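Putative O-acetylhomoserine (Thiol)-lyase (Campylobacter jejuni, PDB 4OC9) probably catalyses the pyridoxal phosphate-dependent reaction of O-acetylhomoserine with a sulfur donor. Local coordinates at residues L225-K230 with L253-F258; L92-A96 with K147-F151; N317-L321 with F338-L342. One frame throughout, in Å; residues are numbered along the deposited sequence.

The three contacts fall into two groups. Contacts 1 and 2 lie on the same side of the chain's centre and meet through Phe258, which touches Leu95 and Asn94. Contact 1 packs beside the seven-stranded sheet; contact 2 includes one of its strands. Both involve the ends of helices. Contact 1 is only partly buried and mixes polar grips on backbone atoms with an apolar patch. Contact 2 is fully buried and has no hydrogen bond between its segments. Contact 3 is also buried but lies on the opposite side of the chain's centre, next to the five-stranded sheet, with its centre about 28 Å from that of contact 2. It joins two loops through a tyrosine hydroxyl.

Contact 1: residues L225-K230 with L253-F258; sequences LNDLLK and LDLPIF
Asn226 reaches from helix 225-229 to the backbone on both sides of Pro256. Its OD1 accepts a hydrogen bond from Ile257 N at 3.2 Å. The donor lies in the amide's carbonyl plane, on a lone pair, and the bond is fairly straight (161°). Its ND2 donates to Leu255 O at 2.9 Å. Leu255 O lies near the Asn226 amide plane, but ND2 sits well above the plane of the Leu255 carbonyl. These two bonds fix the rotation of the carboxamide. A water also donates to OD1 and accepts from Phe258 N, which gives OD1 a second donor. Lys230 makes the other polar link. Its chain runs extended beyond CG and carries NZ to Leu253 O, 2.7 Å away.

Pro256 is the N-cap residue of helix 257-270, and Asn226 binds the first N-H after it. The arrangement belongs to the large domain of a fold type I PLP enzyme. Helix 225-229 follows strand 217-221, the antiparallel strand within the seven-stranded sheet.

The apolar contacts lie on the buried side. Leu225 CD2 is 3.8 Å from Phe258 CB, and Leu229 CD1 reaches the same CB at 3.9 Å. Leu229 CD1 also lies near the edge of the Phe258 ring. Ile257 CG1 stands between its backbone N and carbonyl carbon (chi1 71°). This places CG1 beside Asn226 OD1, while Ile257 CD1 meets Lys230 CG at 4.0 Å. Val199 of the sheet touches both Leu225 and Phe258.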
loop_
_atom_site.group_PDB
_atom_site.type_symbol
_atom_site.label_atom_id
_atom_site.label_comp_id
_atom_site.label_asym_id
_atom_site.label_seq_id
_atom_site.Cartn_x
_atom_site.Cartn_y
_atom_site.Cartn_z
ATOM N N LEU D 225 -26.008 -11.152 -22.135
ATOM C CA LEU D 225 -25.057 -11.849 -23.005
ATOM C C LEU D 225 -25.332 -13.390 -23.074
ATOM O O LEU D 225 -24.922 -14.067 -24.041
ATOM C CB LEU D 225 -23.626 -11.604 -22.549
ATOM C CG LEU D 225 -22.512 -12.267 -23.374
ATOM C CD1 LEU D 225 -22.610 -11.857 -24.829
ATOM C CD2 LEU D 225 -21.162 -11.888 -22.809
ATOM N N ASN D 226 -25.951 -13.957 -22.028
ATOM C CA ASN D 226 -26.284 -15.393 -22.006
ATOM C C ASN D 226 -27.101 -15.758 -23.236
ATOM O O ASN D 226 -26.890 -16.833 -23.839
ATOM C CB ASN D 226 -27.072 -15.766 -20.751
ATOM C CG ASN D 226 -26.233 -15.753 -19.487
ATOM O OD1 ASN D 226 -25.002 -15.796 -19.530
ATOM N ND2 ASN D 226 -26.898 -15.809 -18.364
ATOM N N ASP D 227 -28.022 -14.865 -23.618
ATOM C CA ASP D 227 -28.876 -15.073 -24.814
ATOM C C ASP D 227 -28.035 -15.474 -26.022
ATOM O O ASP D 227 -28.414 -16.332 -26.799
ATOM C CB ASP D 227 -29.670 -13.800 -25.152
ATOM C CG ASP D 227 -30.620 -13.382 -24.051
ATOM O OD1 ASP D 227 -30.740 -14.113 -23.052
ATOM O OD2 ASP D 227 -31.254 -12.310 -24.159
ATOM N N LEU D 228 -26.881 -14.843 -26.182
ATOM C CA LEU D 228 -25.974 -15.128 -27.308
ATOM C C LEU D 228 -25.083 -16.352 -27.124
ATOM O O LEU D 228 -24.685 -16.993 -28.102
ATOM C CB LEU D 228 -25.077 -13.900 -27.552
ATOM C CG LEU D 228 -24.018 -13.967 -28.662
ATOM C CD1 LEU D 228 -24.640 -14.278 -30.024
ATOM C CD2 LEU D 228 -23.251 -12.660 -28.743
ATOM N N LEU D 229 -24.726 -16.667 -25.881
ATOM C CA LEU D 229 -23.853 -17.820 -25.598
ATOM C C LEU D 229 -24.600 -19.123 -25.410
ATOM O O LEU D 229 -24.144 -20.176 -25.869
ATOM C CB LEU D 229 -22.959 -17.548 -24.383
ATOM C CG LEU D 229 -21.911 -16.442 -24.552
ATOM C CD1 LEU D 229 -21.184 -16.172 -23.246
ATOM C CD2 LEU D 229 -20.913 -16.802 -25.652
ATOM N N LYS D 230 -25.719 -19.067 -24.701
ATOM C CA LYS D 230 -26.511 -20.265 -24.472
ATOM C C LYS D 230 -27.167 -20.757 -25.759
ATOM O O LYS D 230 -27.686 -19.969 -26.537
ATOM C CB LYS D 230 -27.575 -20.030 -23.386
ATOM C CG LYS D 230 -27.032 -19.919 -21.972
ATOM C CD LYS D 230 -28.171 -19.682 -21.007
ATOM C CE LYS D 230 -27.692 -19.662 -19.576
ATOM N NZ LYS D 230 -28.744 -19.316 -18.585
ATOM N N LEU D 253 -26.987 -22.276 -15.833
ATOM C CA LEU D 253 -26.912 -21.237 -14.801
ATOM C C LEU D 253 -27.615 -19.947 -15.075
ATOM O O LEU D 253 -27.570 -19.428 -16.174
ATOM C CB LEU D 253 -25.427 -20.901 -14.526
ATOM C CG LEU D 253 -24.489 -22.045 -14.104
ATOM C CD1 LEU D 253 -23.059 -21.536 -14.002
ATOM C CD2 LEU D 253 -24.936 -22.684 -12.794
ATOM N N ASP D 254 -28.222 -19.403 -14.032
ATOM C CA ASP D 254 -28.896 -18.142 -14.139
ATOM C C ASP D 254 -27.901 -17.094 -13.561
ATOM O O ASP D 254 -28.117 -16.491 -12.505
ATOM C CB ASP D 254 -30.209 -18.192 -13.393
ATOM C CG ASP D 254 -31.041 -16.930 -13.582
ATOM O OD1 ASP D 254 -30.720 -16.098 -14.462
ATOM O OD2 ASP D 254 -32.038 -16.781 -12.858
ATOM N N LEU D 255 -26.790 -16.919 -14.279
ATOM C CA LEU D 255 -25.706 -16.003 -13.914
ATOM C C LEU D 255 -24.967 -15.601 -15.163
ATOM O O LEU D 255 -25.052 -16.290 -16.157
ATOM C CB LEU D 255 -24.681 -16.729 -13.037
ATOM C CG LEU D 255 -25.062 -17.274 -11.677
ATOM C CD1 LEU D 255 -23.892 -18.065 -11.117
ATOM C CD2 LEU D 255 -25.470 -16.147 -10.739
ATOM N N PRO D 256 -24.223 -14.493 -15.113
ATOM C CA PRO D 256 -23.476 -14.094 -16.307
ATOM C C PRO D 256 -22.421 -15.166 -16.509
ATOM O O PRO D 256 -21.349 -15.114 -15.902
ATOM C CB PRO D 256 -22.871 -12.740 -15.917
ATOM C CG PRO D 256 -22.861 -12.741 -14.426
ATOM C CD PRO D 256 -24.056 -13.540 -14.005
ATOM N N ILE D 257 -22.719 -16.122 -17.378
ATOM C CA ILE D 257 -21.807 -17.244 -17.611
ATOM C C ILE D 257 -20.449 -16.905 -18.209
ATOM O O ILE D 257 -19.487 -17.620 -17.981
ATOM C CB ILE D 257 -22.487 -18.395 -18.388
ATOM C CG1 ILE D 257 -22.749 -18.026 -19.843
ATOM C CG2 ILE D 257 -23.771 -18.810 -17.670
ATOM C CD1 ILE D 257 -23.370 -19.164 -20.633
ATOM N N PHE D 258 -20.371 -15.808 -18.960
ATOM C CA PHE D 258 -19.091 -15.406 -19.561
ATOM C C PHE D 258 -18.132 -15.049 -18.415
ATOM O O PHE D 258 -17.002 -15.548 -18.352
ATOM C CB PHE D 258 -19.266 -14.226 -20.510
ATOM C CG PHE D 258 -17.975 -13.713 -21.087
ATOM C CD1 PHE D 258 -17.197 -12.769 -20.377
ATOM C CD2 PHE D 258 -17.557 -14.096 -22.338
ATOM C CE1 PHE D 258 -16.025 -12.258 -20.919
ATOM C CE2 PHE D 258 -16.372 -13.593 -22.884
ATOM C CZ PHE D 258 -15.610 -12.673 -22.169
HETATM O O HOH W 1 -22.802 -14.192 -19.922
#

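Contact 2: residues L92-A96 with K147-F151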
loop_
_atom_site.group_PDB
_atom_site.type_symbol
_atom_site.label_atom_id
_atom_site.label_comp_id
_atom_site.label_asym_id
_atom_site.label_seq_id
_atom_site.Cartn_x
_atom_site.Cartn_y
_atom_site.Cartn_z
ATOM N N LEU D 92 -10.410 -13.371 -25.173
ATOM C CA LEU D 92 -10.269 -14.205 -26.349
ATOM C C LEU D 92 -10.336 -15.719 -26.035
ATOM O O LEU D 92 -11.123 -16.471 -26.641
ATOM C CB LEU D 92 -8.969 -13.845 -27.075
ATOM C CG LEU D 92 -8.971 -12.411 -27.645
ATOM C CD1 LEU D 92 -7.591 -11.964 -28.111
ATOM C CD2 LEU D 92 -9.988 -12.268 -28.770
ATOM N N ILE D 93 -9.526 -16.173 -25.080
ATOM C CA ILE D 93 -9.522 -17.606 -24.723
ATOM C C ILE D 93 -10.820 -18.047 -24.090
ATOM O O ILE D 93 -11.095 -19.233 -24.083
ATOM C CB ILE D 93 -8.346 -18.029 -23.824
ATOM C CG1 ILE D 93 -8.431 -17.306 -22.468
ATOM C CG2 ILE D 93 -7.026 -17.784 -24.549
ATOM C CD1 ILE D 93 -7.297 -17.622 -21.517
ATOM N N ASN D 94 -11.629 -17.122 -23.583
ATOM C CA ASN D 94 -12.872 -17.544 -22.970
ATOM C C ASN D 94 -13.860 -17.875 -24.077
ATOM O O ASN D 94 -14.923 -18.445 -23.829
ATOM C CB ASN D 94 -13.482 -16.435 -22.118
ATOM C CG ASN D 94 -14.517 -16.960 -21.142
ATOM O OD1 ASN D 94 -14.394 -18.086 -20.643
ATOM N ND2 ASN D 94 -15.457 -16.125 -20.772
ATOM N N LEU D 95 -13.507 -17.468 -25.297
ATOM C CA LEU D 95 -14.323 -17.670 -26.491
ATOM C C LEU D 95 -13.733 -18.632 -27.521
ATOM O O LEU D 95 -14.479 -19.386 -28.139
ATOM C CB LEU D 95 -14.538 -16.326 -27.181
ATOM C CG LEU D 95 -15.291 -15.269 -26.373
ATOM C CD1 LEU D 95 -15.269 -13.926 -27.075
ATOM C CD2 LEU D 95 -16.712 -15.729 -26.085
ATOM N N ALA D 96 -12.413 -18.613 -27.682
ATOM C CA ALA D 96 -11.747 -19.482 -28.639
ATOM C C ALA D 96 -10.754 -20.430 -27.981
ATOM O O ALA D 96 -10.094 -20.092 -26.992
ATOM C CB ALA D 96 -11.019 -18.647 -29.667
ATOM N N LYS D 147 -14.578 -17.287 -33.467
ATOM C CA LYS D 147 -15.238 -17.105 -32.155
ATOM C C LYS D 147 -15.309 -15.679 -31.580
ATOM O O LYS D 147 -16.018 -15.439 -30.600
ATOM C CB LYS D 147 -14.515 -17.971 -31.143
ATOM C CG LYS D 147 -14.370 -19.402 -31.587
ATOM C CD LYS D 147 -15.696 -20.031 -31.958
ATOM C CE LYS D 147 -15.503 -21.513 -32.212
ATOM N NZ LYS D 147 -16.769 -22.082 -32.711
ATOM N N ALA D 148 -14.558 -14.747 -32.164
ATOM C CA ALA D 148 -14.574 -13.374 -31.672
ATOM C C ALA D 148 -14.128 -12.366 -32.726
ATOM O O ALA D 148 -13.356 -12.686 -33.642
ATOM C CB ALA D 148 -13.703 -13.245 -30.434
ATOM N N ILE D 149 -14.674 -11.165 -32.592
ATOM C CA ILE D 149 -14.391 -10.018 -33.467
ATOM C C ILE D 149 -13.847 -8.945 -32.509
ATOM O O ILE D 149 -14.595 -8.423 -31.669
ATOM C CB ILE D 149 -15.627 -9.554 -34.211
ATOM C CG1 ILE D 149 -16.083 -10.672 -35.176
ATOM C CG2 ILE D 149 -15.289 -8.300 -34.978
ATOM C CD1 ILE D 149 -17.376 -10.403 -35.917
ATOM N N PHE D 150 -12.540 -8.676 -32.625
ATOM C CA PHE D 150 -11.857 -7.748 -31.755
ATOM C C PHE D 150 -11.423 -6.465 -32.398
ATOM O O PHE D 150 -10.844 -6.479 -33.478
ATOM C CB PHE D 150 -10.609 -8.426 -31.203
ATOM C CG PHE D 150 -9.906 -7.626 -30.140
ATOM C CD1 PHE D 150 -8.965 -6.670 -30.476
ATOM C CD2 PHE D 150 -10.185 -7.845 -28.799
ATOM C CE1 PHE D 150 -8.341 -5.926 -29.500
ATOM C CE2 PHE D 150 -9.555 -7.098 -27.819
ATOM C CZ PHE D 150 -8.637 -6.134 -28.175
ATOM N N PHE D 151 -11.699 -5.360 -31.707
ATOM C CA PHE D 151 -11.334 -4.044 -32.207
ATOM C C PHE D 151 -11.310 -3.021 -31.078
ATOM O O PHE D 151 -11.775 -3.292 -29.961
ATOM C CB PHE D 151 -12.348 -3.562 -33.232
ATOM C CG PHE D 151 -13.700 -3.297 -32.655
ATOM C CD1 PHE D 151 -14.594 -4.319 -32.471
ATOM C CD2 PHE D 151 -14.094 -2.022 -32.352
ATOM C CE1 PHE D 151 -15.862 -4.070 -31.976
ATOM C CE2 PHE D 151 -15.361 -1.759 -31.847
ATOM C CZ PHE D 151 -16.247 -2.791 -31.650
#
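Lys147 presses the start of its side chain against the backbone of Leu95. Its CB lies 3.3 Å from Leu95 O, and its CG is almost as close to the same oxygen. Ala96 adds a second contact, with its CB 3.9 Å from Lys147 CB. This is the tightly packed part of the contact. The backbones also come closest here, at Ala96 and Lys147. The Lys147 chain bends at chi2 (-54°), so its aliphatic base stays on Leu95 and Ala96 while the rest turns away. NZ then hydrogen-bonds to Arg234 O, outside the two segments.

Ala148 provides the middle of the contact. Its methyl meets Leu95 CD1 at 3.8 Å and Leu92 CD2 at 4.2 Å, so two leucines three residues apart share one small partner. Packing is looser towards Phe150. There Leu92 CD2 comes obliquely to the ring, 4.4 Å from CD2 of Phe150. Even this side is buried, and no hydrogen bond joins the segments.

The first segment is the end of helix 84-93 and the turn after it. Leu92 O accepts from both Leu95 N and Ala96 N, at 2.9 and 2.7 Å, and this shapes the turn that ends the helix. The pattern is a helix end laid on a parallel strand of an alpha/beta domain, here the PLP-binding fold of the family. Strand 146-152 lies between strands 101-105 and 177-181. Ala148 and Phe150 face helix 84-93, while Ile149 and Phe151 pack on helix 164-174 across the sheet. Helix 257-270 adjoins the first segment, with Phe258 on Leu95 and Trp266 on Ile93.

Contact 3: residues N317-L321 with F338-L342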
loop_
_atom_site.group_PDB
_atom_site.type_symbol
_atom_site.label_atom_id
_atom_site.label_comp_id
_atom_site.label_asym_id
_atom_site.label_seq_id
_atom_site.Cartn_x
_atom_site.Cartn_y
_atom_site.Cartn_z
ATOM N N ASN D 317 -3.112 13.756 -36.368
ATOM C CA ASN D 317 -4.214 12.797 -36.213
ATOM C C ASN D 317 -4.975 12.985 -34.935
ATOM O O ASN D 317 -4.492 12.576 -33.867
ATOM C CB ASN D 317 -3.759 11.385 -36.140
ATOM C CG ASN D 317 -3.428 10.790 -37.445
ATOM O OD1 ASN D 317 -3.845 11.247 -38.512
ATOM N ND2 ASN D 317 -2.799 9.656 -37.364
ATOM N N TYR D 318 -6.125 13.632 -35.008
ATOM C CA TYR D 318 -6.957 13.843 -33.815
ATOM C C TYR D 318 -8.383 14.064 -34.354
ATOM O O TYR D 318 -8.607 14.878 -35.216
ATOM C CB TYR D 318 -6.411 14.950 -32.898
ATOM C CG TYR D 318 -7.071 14.998 -31.564
ATOM C CD1 TYR D 318 -6.755 14.075 -30.585
ATOM C CD2 TYR D 318 -7.961 15.998 -31.248
ATOM C CE1 TYR D 318 -7.352 14.116 -29.347
ATOM C CE2 TYR D 318 -8.574 16.049 -30.008
ATOM C CZ TYR D 318 -8.262 15.095 -29.056
ATOM O OH TYR D 318 -8.890 15.170 -27.809
ATOM N N PRO D 319 -9.353 13.325 -33.834
ATOM C CA PRO D 319 -10.728 13.378 -34.319
ATOM C C PRO D 319 -11.498 14.689 -34.291
ATOM O O PRO D 319 -12.430 14.829 -35.055
ATOM C CB PRO D 319 -11.443 12.335 -33.434
ATOM C CG PRO D 319 -10.368 11.566 -32.754
ATOM C CD PRO D 319 -9.262 12.552 -32.580
ATOM N N THR D 320 -11.118 15.642 -33.444
ATOM C CA THR D 320 -11.825 16.894 -33.394
ATOM C C THR D 320 -11.481 17.761 -34.612
ATOM O O THR D 320 -12.195 18.728 -34.901
ATOM C CB THR D 320 -11.507 17.696 -32.128
ATOM O OG1 THR D 320 -10.128 18.081 -32.134
ATOM C CG2 THR D 320 -11.836 16.922 -30.911
ATOM N N LEU D 321 -10.381 17.453 -35.308
ATOM C CA LEU D 321 -9.996 18.224 -36.482
ATOM C C LEU D 321 -10.970 17.886 -37.628
ATOM O O LEU D 321 -11.061 16.737 -38.047
ATOM C CB LEU D 321 -8.551 17.933 -36.871
ATOM C CG LEU D 321 -7.473 18.368 -35.884
ATOM C CD1 LEU D 321 -6.086 17.892 -36.304
ATOM C CD2 LEU D 321 -7.481 19.862 -35.715
ATOM N N PHE D 338 -15.720 15.321 -26.735
ATOM C CA PHE D 338 -14.369 15.228 -26.190
ATOM C C PHE D 338 -13.823 13.976 -26.821
ATOM O O PHE D 338 -14.511 12.981 -26.897
ATOM C CB PHE D 338 -14.320 15.142 -24.665
ATOM C CG PHE D 338 -14.787 16.390 -23.943
ATOM C CD1 PHE D 338 -14.058 17.561 -24.025
ATOM C CD2 PHE D 338 -15.846 16.333 -23.047
ATOM C CE1 PHE D 338 -14.458 18.696 -23.360
ATOM C CE2 PHE D 338 -16.234 17.454 -22.343
ATOM C CZ PHE D 338 -15.542 18.639 -22.504
ATOM N N ALA D 339 -12.578 14.014 -27.261
ATOM C CA ALA D 339 -11.963 12.875 -27.933
ATOM C C ALA D 339 -10.773 12.210 -27.231
ATOM O O ALA D 339 -9.941 11.535 -27.852
ATOM C CB ALA D 339 -11.547 13.319 -29.309
ATOM N N SER D 340 -10.676 12.432 -25.933
ATOM C CA SER D 340 -9.604 11.866 -25.085
ATOM C C SER D 340 -8.240 12.541 -25.286
ATOM O O SER D 340 -8.122 13.522 -26.007
ATOM C CB SER D 340 -9.536 10.361 -25.214
ATOM O OG SER D 340 -8.686 9.832 -24.220
ATOM N N GLY D 341 -7.215 12.015 -24.632
ATOM C CA GLY D 341 -5.876 12.618 -24.686
ATOM C C GLY D 341 -4.778 12.045 -25.513
ATOM O O GLY D 341 -3.624 12.407 -25.328
ATOM N N LEU D 342 -5.114 11.143 -26.421
ATOM C CA LEU D 342 -4.093 10.558 -27.266
ATOM C C LEU D 342 -4.137 11.174 -28.651
ATOM O O LEU D 342 -5.212 11.418 -29.199
ATOM C CB LEU D 342 -4.349 9.081 -27.448
ATOM C CG LEU D 342 -3.203 8.343 -28.121
ATOM C CD1 LEU D 342 -2.006 8.353 -27.154
ATOM C CD2 LEU D 342 -3.607 6.923 -28.403
HETATM O O HOH W 2 -11.232 16.595 -27.545
#
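Tyr318 brings the phenol end of its ring obliquely against the methyl of Ala339, with CZ 3.7 Å from Ala339 CB. It opens a type I beta turn, Tyr318 to Leu321, that follows edge strand 315-317 of the five-stranded sheet. The facing loop, 338-342, leads into the neighbouring antiparallel strand 342-346. CG of Tyr318 is anti to the backbone N (chi1 -168°), which sends the ring across to that loop.

The hydroxyl donates to Ser340 O at 2.6 Å, in the plane of that carbonyl and with a C=O...OH angle of 154°. A water donates to the same hydroxyl and accepts from Ala339 N, so OH has two partners and ties both loops together. Pro319 CG and Thr320 CG2 each stand 4.0 Å from Ala339 CB, so three residues of the turn touch one methyl. Phe330 of helix 327-333 packs on Pro319, Thr320 and Ala339.

Gly341 N makes a weak hydrogen bond to the hydroxyl of Tyr207, which follows Lys206, the lysine that carries the pyridoxal phosphate. At the ring edge, Tyr318 CD1 lies 3.4 Å from Leu342 O.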